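Local coordinates for A-type flavoprotein (Giardia intestinalis, PDB 2Q9U), which is a flavodiiron protein that scavenges O2, probably passing electrons from its flavin mononucleotide to a diiron centre, at residues F313-V326 and G348-I360. Sequence-based numbering, arbitrary orientation.
With FMN (flavin mononucleotide), chain F; NO3 (nitrate ion), chain D.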
loop_
_atom_site.group_PDB
_atom_site.type_symbol
_atom_site.label_atom_id
_atom_site.label_comp_id
_atom_site.label_asym_id
_atom_site.label_seq_id
_atom_site.Cartn_x
_atom_site.Cartn_y
_atom_site.Cartn_z
ATOM N N PHE A 313 3.078 21.497 13.108
ATOM C CA PHE A 313 2.317 20.996 11.978
ATOM C C PHE A 313 2.490 21.920 10.783
ATOM O O PHE A 313 2.456 23.162 10.912
ATOM C CB PHE A 313 0.842 20.880 12.323
ATOM C CG PHE A 313 0.501 19.637 13.120
ATOM C CD1 PHE A 313 0.876 19.532 14.472
ATOM C CD2 PHE A 313 -0.177 18.584 12.531
ATOM C CE1 PHE A 313 0.572 18.389 15.231
ATOM C CE2 PHE A 313 -0.521 17.433 13.298
ATOM C CZ PHE A 313 -0.127 17.339 14.644
ATOM N N ALA A 314 2.642 21.317 9.613
ATOM C CA ALA A 314 2.978 22.098 8.434
ATOM C C ALA A 314 2.306 21.535 7.202
ATOM O O ALA A 314 2.105 20.332 7.096
ATOM C CB ALA A 314 4.477 22.145 8.244
ATOM N N SER A 315 1.979 22.431 6.281
ATOM C CA SER A 315 1.402 22.057 4.990
ATOM C C SER A 315 1.527 23.234 4.028
ATOM O O SER A 315 1.354 24.381 4.448
ATOM C CB SER A 315 -0.097 21.723 5.162
ATOM O OG SER A 315 -0.742 21.546 3.918
ATOM N N PRO A 316 1.779 22.954 2.727
ATOM C CA PRO A 316 1.491 24.008 1.749
ATOM C C PRO A 316 0.004 24.263 1.624
ATOM O O PRO A 316 -0.829 23.439 2.055
ATOM C CB PRO A 316 2.065 23.436 0.429
ATOM C CG PRO A 316 2.037 21.965 0.600
ATOM C CD PRO A 316 2.360 21.758 2.096
ATOM N N THR A 317 -0.345 25.425 1.067
ATOM C CA THR A 317 -1.733 25.712 0.751
ATOM C C THR A 317 -2.132 24.897 -0.484
ATOM O O THR A 317 -1.485 24.960 -1.541
ATOM C CB THR A 317 -1.984 27.232 0.556
ATOM O OG1 THR A 317 -1.774 27.913 1.809
ATOM C CG2 THR A 317 -3.433 27.492 0.119
ATOM N N LEU A 318 -3.176 24.092 -0.316
ATOM C CA LEU A 318 -3.757 23.350 -1.420
ATOM C C LEU A 318 -5.224 23.744 -1.499
ATOM O O LEU A 318 -5.981 23.495 -0.543
ATOM C CB LEU A 318 -3.614 21.841 -1.175
ATOM C CG LEU A 318 -4.200 20.883 -2.239
ATOM C CD1 LEU A 318 -3.588 21.115 -3.639
ATOM C CD2 LEU A 318 -4.005 19.412 -1.797
ATOM N N ASN A 319 -5.605 24.384 -2.609
ATOM C CA ASN A 319 -6.995 24.786 -2.867
ATOM C C ASN A 319 -7.574 25.539 -1.684
ATOM O O ASN A 319 -8.637 25.173 -1.171
ATOM C CB ASN A 319 -7.868 23.566 -3.209
ATOM C CG ASN A 319 -7.296 22.745 -4.371
ATOM O OD1 ASN A 319 -6.761 23.305 -5.319
ATOM N ND2 ASN A 319 -7.389 21.426 -4.275
ATOM N N ASN A 320 -6.840 26.570 -1.245
ATOM C CA ASN A 320 -7.290 27.515 -0.213
ATOM C C ASN A 320 -7.382 26.944 1.192
ATOM O O ASN A 320 -8.003 27.548 2.064
ATOM C CB ASN A 320 -8.626 28.159 -0.604
ATOM C CG ASN A 320 -8.543 28.926 -1.915
ATOM O OD1 ASN A 320 -7.684 29.793 -2.073
ATOM N ND2 ASN A 320 -9.430 28.593 -2.868
ATOM N N THR A 321 -6.763 25.792 1.420
ATOM C CA THR A 321 -6.714 25.235 2.767
ATOM C C THR A 321 -5.455 24.393 2.977
ATOM O O THR A 321 -4.523 24.472 2.177
ATOM C CB THR A 321 -8.042 24.488 3.120
ATOM O OG1 THR A 321 -8.012 24.088 4.492
ATOM C CG2 THR A 321 -8.302 23.277 2.190
ATOM N N MET A 322 -5.407 23.628 4.065
ATOM C CA MET A 322 -4.279 22.713 4.303
ATOM C C MET A 322 -4.491 21.422 3.513
ATOM O O MET A 322 -5.599 21.132 3.076
ATOM C CB MET A 322 -4.145 22.377 5.800
ATOM C CG MET A 322 -5.336 21.545 6.318
ATOM S SD MET A 322 -5.232 21.156 8.076
ATOM C CE MET A 322 -5.840 22.700 8.827
ATOM N N MET A 323 -3.430 20.650 3.332
ATOM C CA MET A 323 -3.561 19.360 2.633
ATOM C C MET A 323 -4.487 18.430 3.439
ATOM O O MET A 323 -4.450 18.459 4.684
ATOM C CB MET A 323 -2.189 18.739 2.394
ATOM C CG MET A 323 -1.358 19.537 1.341
ATOM S SD MET A 323 0.245 18.782 0.977
ATOM C CE MET A 323 -0.294 17.350 0.028
ATOM N N PRO A 324 -5.350 17.625 2.736
ATOM C CA PRO A 324 -6.297 16.721 3.396
ATOM C C PRO A 324 -5.619 15.803 4.418
ATOM O O PRO A 324 -6.206 15.540 5.472
ATOM C CB PRO A 324 -6.866 15.896 2.219
ATOM C CG PRO A 324 -6.793 16.874 1.029
ATOM C CD PRO A 324 -5.461 17.555 1.257
ATOM N N SER A 325 -4.400 15.324 4.124
ATOM C CA SER A 325 -3.680 14.400 5.041
ATOM C C SER A 325 -3.387 15.068 6.403
ATOM O O SER A 325 -3.458 14.430 7.491
ATOM C CB SER A 325 -2.384 13.903 4.401
ATOM O OG SER A 325 -1.518 15.000 4.117
ATOM N N VAL A 326 -3.101 16.358 6.354
ATOM C CA VAL A 326 -2.822 17.111 7.586
ATOM C C VAL A 326 -4.126 17.388 8.354
ATOM O O VAL A 326 -4.129 17.341 9.598
ATOM C CB VAL A 326 -1.973 18.380 7.286
ATOM C CG1 VAL A 326 -1.688 19.238 8.559
ATOM C CG2 VAL A 326 -0.659 17.979 6.643
ATOM N N GLY A 348 4.554 26.774 6.541
ATOM C CA GLY A 348 4.225 26.199 5.245
ATOM C C GLY A 348 4.364 27.164 4.103
ATOM O O GLY A 348 4.312 28.375 4.301
ATOM N N ALA A 349 4.545 26.602 2.917
ATOM C CA ALA A 349 4.630 27.374 1.671
ATOM C C ALA A 349 3.257 27.767 1.150
ATOM O O ALA A 349 2.246 27.180 1.509
ATOM C CB ALA A 349 5.393 26.551 0.621
ATOM N N PHE A 350 3.205 28.774 0.286
ATOM C CA PHE A 350 1.990 29.045 -0.475
ATOM C C PHE A 350 2.403 29.661 -1.810
ATOM O O PHE A 350 3.559 30.072 -1.984
ATOM C CB PHE A 350 1.025 29.965 0.298
ATOM C CG PHE A 350 1.574 31.350 0.556
ATOM C CD1 PHE A 350 2.365 31.606 1.664
ATOM C CD2 PHE A 350 1.311 32.394 -0.337
ATOM C CE1 PHE A 350 2.884 32.908 1.908
ATOM C CE2 PHE A 350 1.823 33.694 -0.112
ATOM C CZ PHE A 350 2.612 33.943 1.007
ATOM N N GLY A 351 1.460 29.703 -2.737
ATOM C CA GLY A 351 1.704 30.215 -4.076
ATOM C C GLY A 351 1.205 31.632 -4.238
ATOM O O GLY A 351 1.929 32.486 -4.763
ATOM N N TRP A 352 -0.031 31.887 -3.828
ATOM C CA TRP A 352 -0.627 33.211 -4.025
ATOM C C TRP A 352 -1.425 33.712 -2.843
ATOM O O TRP A 352 -1.487 34.918 -2.612
ATOM C CB TRP A 352 -1.475 33.275 -5.304
ATOM C CG TRP A 352 -2.447 32.150 -5.481
ATOM C CD1 TRP A 352 -3.764 32.138 -5.146
ATOM C CD2 TRP A 352 -2.156 30.859 -6.031
ATOM N NE1 TRP A 352 -4.322 30.919 -5.466
ATOM C CE2 TRP A 352 -3.348 30.118 -6.012
ATOM C CE3 TRP A 352 -0.989 30.261 -6.537
ATOM C CZ2 TRP A 352 -3.421 28.797 -6.482
ATOM C CZ3 TRP A 352 -1.058 28.948 -7.003
ATOM C CH2 TRP A 352 -2.272 28.233 -6.970
ATOM N N SER A 353 -2.006 32.796 -2.070
ATOM C CA SER A 353 -2.815 33.179 -0.925
ATOM C C SER A 353 -2.557 32.219 0.233
ATOM O O SER A 353 -2.797 31.028 0.122
ATOM C CB SER A 353 -4.303 33.235 -1.293
ATOM O OG SER A 353 -5.124 33.493 -0.145
ATOM N N ASN A 354 -2.009 32.760 1.316
ATOM C CA ASN A 354 -1.648 31.977 2.502
ATOM C C ASN A 354 -2.875 31.502 3.282
ATOM O O ASN A 354 -3.513 32.290 3.987
ATOM C CB ASN A 354 -0.698 32.797 3.387
ATOM C CG ASN A 354 -0.393 32.119 4.725
ATOM O OD1 ASN A 354 -0.168 30.906 4.782
ATOM N ND2 ASN A 354 -0.394 32.904 5.806
ATOM N N ARG A 355 -3.222 30.227 3.148
ATOM C CA ARG A 355 -4.421 29.703 3.833
ATOM C C ARG A 355 -4.179 28.511 4.756
ATOM O O ARG A 355 -4.860 28.371 5.773
ATOM C CB ARG A 355 -5.552 29.367 2.837
ATOM C CG ARG A 355 -6.051 30.599 2.021
ATOM C CD ARG A 355 -6.862 31.606 2.907
ATOM N NE ARG A 355 -8.102 31.002 3.383
ATOM C CZ ARG A 355 -9.236 30.893 2.683
ATOM N NH1 ARG A 355 -9.339 31.375 1.443
ATOM N NH2 ARG A 355 -10.281 30.293 3.235
ATOM N N ALA A 356 -3.214 27.666 4.406
ATOM C CA ALA A 356 -2.969 26.440 5.187
ATOM C C ALA A 356 -2.513 26.772 6.615
ATOM O O ALA A 356 -3.038 26.228 7.583
ATOM C CB ALA A 356 -1.950 25.562 4.488
ATOM N N VAL A 357 -1.552 27.680 6.738
ATOM C CA VAL A 357 -0.979 28.005 8.045
ATOM C C VAL A 357 -2.010 28.644 9.011
ATOM O O VAL A 357 -2.144 28.170 10.134
ATOM C CB VAL A 357 0.320 28.806 7.914
ATOM C CG1 VAL A 357 0.809 29.318 9.295
ATOM C CG2 VAL A 357 1.394 27.920 7.240
ATOM N N PRO A 358 -2.750 29.696 8.570
ATOM C CA PRO A 358 -3.892 30.153 9.368
ATOM C C PRO A 358 -4.871 29.060 9.772
ATOM O O PRO A 358 -5.326 29.065 10.927
ATOM C CB PRO A 358 -4.576 31.185 8.429
ATOM C CG PRO A 358 -3.393 31.764 7.688
ATOM C CD PRO A 358 -2.575 30.540 7.367
ATOM N N ASP A 359 -5.211 28.150 8.845
ATOM C CA ASP A 359 -6.125 27.050 9.150
ATOM C C ASP A 359 -5.496 26.076 10.156
ATOM O O ASP A 359 -6.178 25.620 11.062
ATOM C CB ASP A 359 -6.548 26.264 7.902
ATOM C CG ASP A 359 -7.561 27.016 7.043
ATOM O OD1 ASP A 359 -8.041 28.093 7.462
ATOM O OD2 ASP A 359 -7.879 26.512 5.950
ATOM N N ILE A 360 -4.203 25.793 10.016
ATOM C CA ILE A 360 -3.520 24.923 10.987
ATOM C C ILE A 360 -3.476 25.581 12.385
ATOM O O ILE A 360 -3.785 24.950 13.394
ATOM C CB ILE A 360 -2.112 24.580 10.534
ATOM C CG1 ILE A 360 -2.161 23.657 9.306
ATOM C CG2 ILE A 360 -1.373 23.907 11.672
ATOM C CD1 ILE A 360 -0.769 23.497 8.619
HETATM N N1 FMN F . -1.185 28.135 -3.436
HETATM C C2 FMN F . -2.082 28.985 -2.861
HETATM O O2 FMN F . -1.679 30.033 -2.329
HETATM N N3 FMN F . -3.432 28.693 -2.904
HETATM C C4 FMN F . -3.899 27.525 -3.485
HETATM O O4 FMN F . -5.095 27.264 -3.365
HETATM C C4A FMN F . -2.979 26.636 -4.069
HETATM N N5 FMN F . -3.381 25.464 -4.701
HETATM C C5A FMN F . -2.422 24.634 -5.272
HETATM C C6 FMN F . -2.811 23.450 -5.908
HETATM C C7 FMN F . -1.857 22.593 -6.486
HETATM C C7M FMN F . -2.350 21.446 -7.329
HETATM C C8 FMN F . -0.503 22.921 -6.440
HETATM C C8M FMN F . 0.560 21.980 -6.951
HETATM C C9 FMN F . -0.113 24.103 -5.811
HETATM C C9A FMN F . -1.060 24.963 -5.226
HETATM N N10 FMN F . -0.663 26.137 -4.589
HETATM C C10 FMN F . -1.614 26.973 -4.042
HETATM C "C1'" FMN F . 0.778 26.544 -4.506
HETATM C "C2'" FMN F . 1.547 25.753 -3.449
HETATM O "O2'" FMN F . 1.117 26.057 -2.124
HETATM C "C3'" FMN F . 3.025 26.042 -3.720
HETATM O "O3'" FMN F . 3.385 25.313 -4.884
HETATM C "C4'" FMN F . 3.967 25.651 -2.601
HETATM O "O4'" FMN F . 5.254 26.196 -2.861
HETATM C "C5'" FMN F . 4.106 24.139 -2.479
HETATM O "O5'" FMN F . 4.815 23.836 -1.289
HETATM P P FMN F . 5.676 22.499 -1.235
HETATM O O1P FMN F . 5.970 22.259 0.236
HETATM O O2P FMN F . 4.840 21.401 -1.827
HETATM O O3P FMN F . 6.968 22.635 -2.024
HETATM N N NO3 D . -3.245 14.523 0.566
HETATM O O1 NO3 D . -3.962 13.344 0.836
HETATM O O2 NO3 D . -2.794 14.782 -0.725
HETATM O O3 NO3 D . -2.949 15.428 1.579
HETATM O O HOH W 1 0.049 28.587 3.957
HETATM O O HOH W 2 -5.147 30.221 -1.444
HETATM O O HOH W 3 -9.505 27.385 4.303
HETATM O O HOH W 4 -7.736 32.480 -0.424
#
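Thr317 and the start of helix 356-367 meet at one face of the flavin, joining the two FMN-binding loops that follow parallel strands 310-314 and 344-350 in this flavodoxin-like domain. Thr317 OG1 lies beside its backbone N (chi1 -66°) and accepts two nearly straight bonds, from Arg355 N at the N-cap and from Ala356 N, the first helical residue, both 3.0 Å; water 1 is a third partner. The same torsion places CG2 over the flavin, 3.3 Å from FMN N3. Thr317 N donates to Ala349 O, tying the loop after strand 310-314 to the last residues of strand 344-350. Ala356 CB fits against backbone, 3.4 Å from Pro316 O. The type I' turn 318-321 brings Asn320 N to FMN O4, while Gly351 N, Trp352 N and Ser353 N all donate to FMN O2, so both pyrimidine carbonyls are gripped by main chain. Trp352 lays its indole over the opposite face of the same ring, with FMN C2 3.5 Å above the indole plane; it also meets Trp153 of the second subunit edge-to-face. The bent Arg355 chain places one guanidinium face over Asn320 O, while water 4 sits in plane at the edge. Met322 CG stands between N and carbonyl carbon (chi1 67°), and a bend at chi3 carries CE to Ile360 CG1, 3.8 Å away; Ile360 CG2 packs on Phe313 CB. The Thr321 and Asp359 side chains cross at about a right angle, Thr321 OG1 donating at 2.8 Å to the anti lone pair of Asp359 OD2, which also receives a bond from water 3.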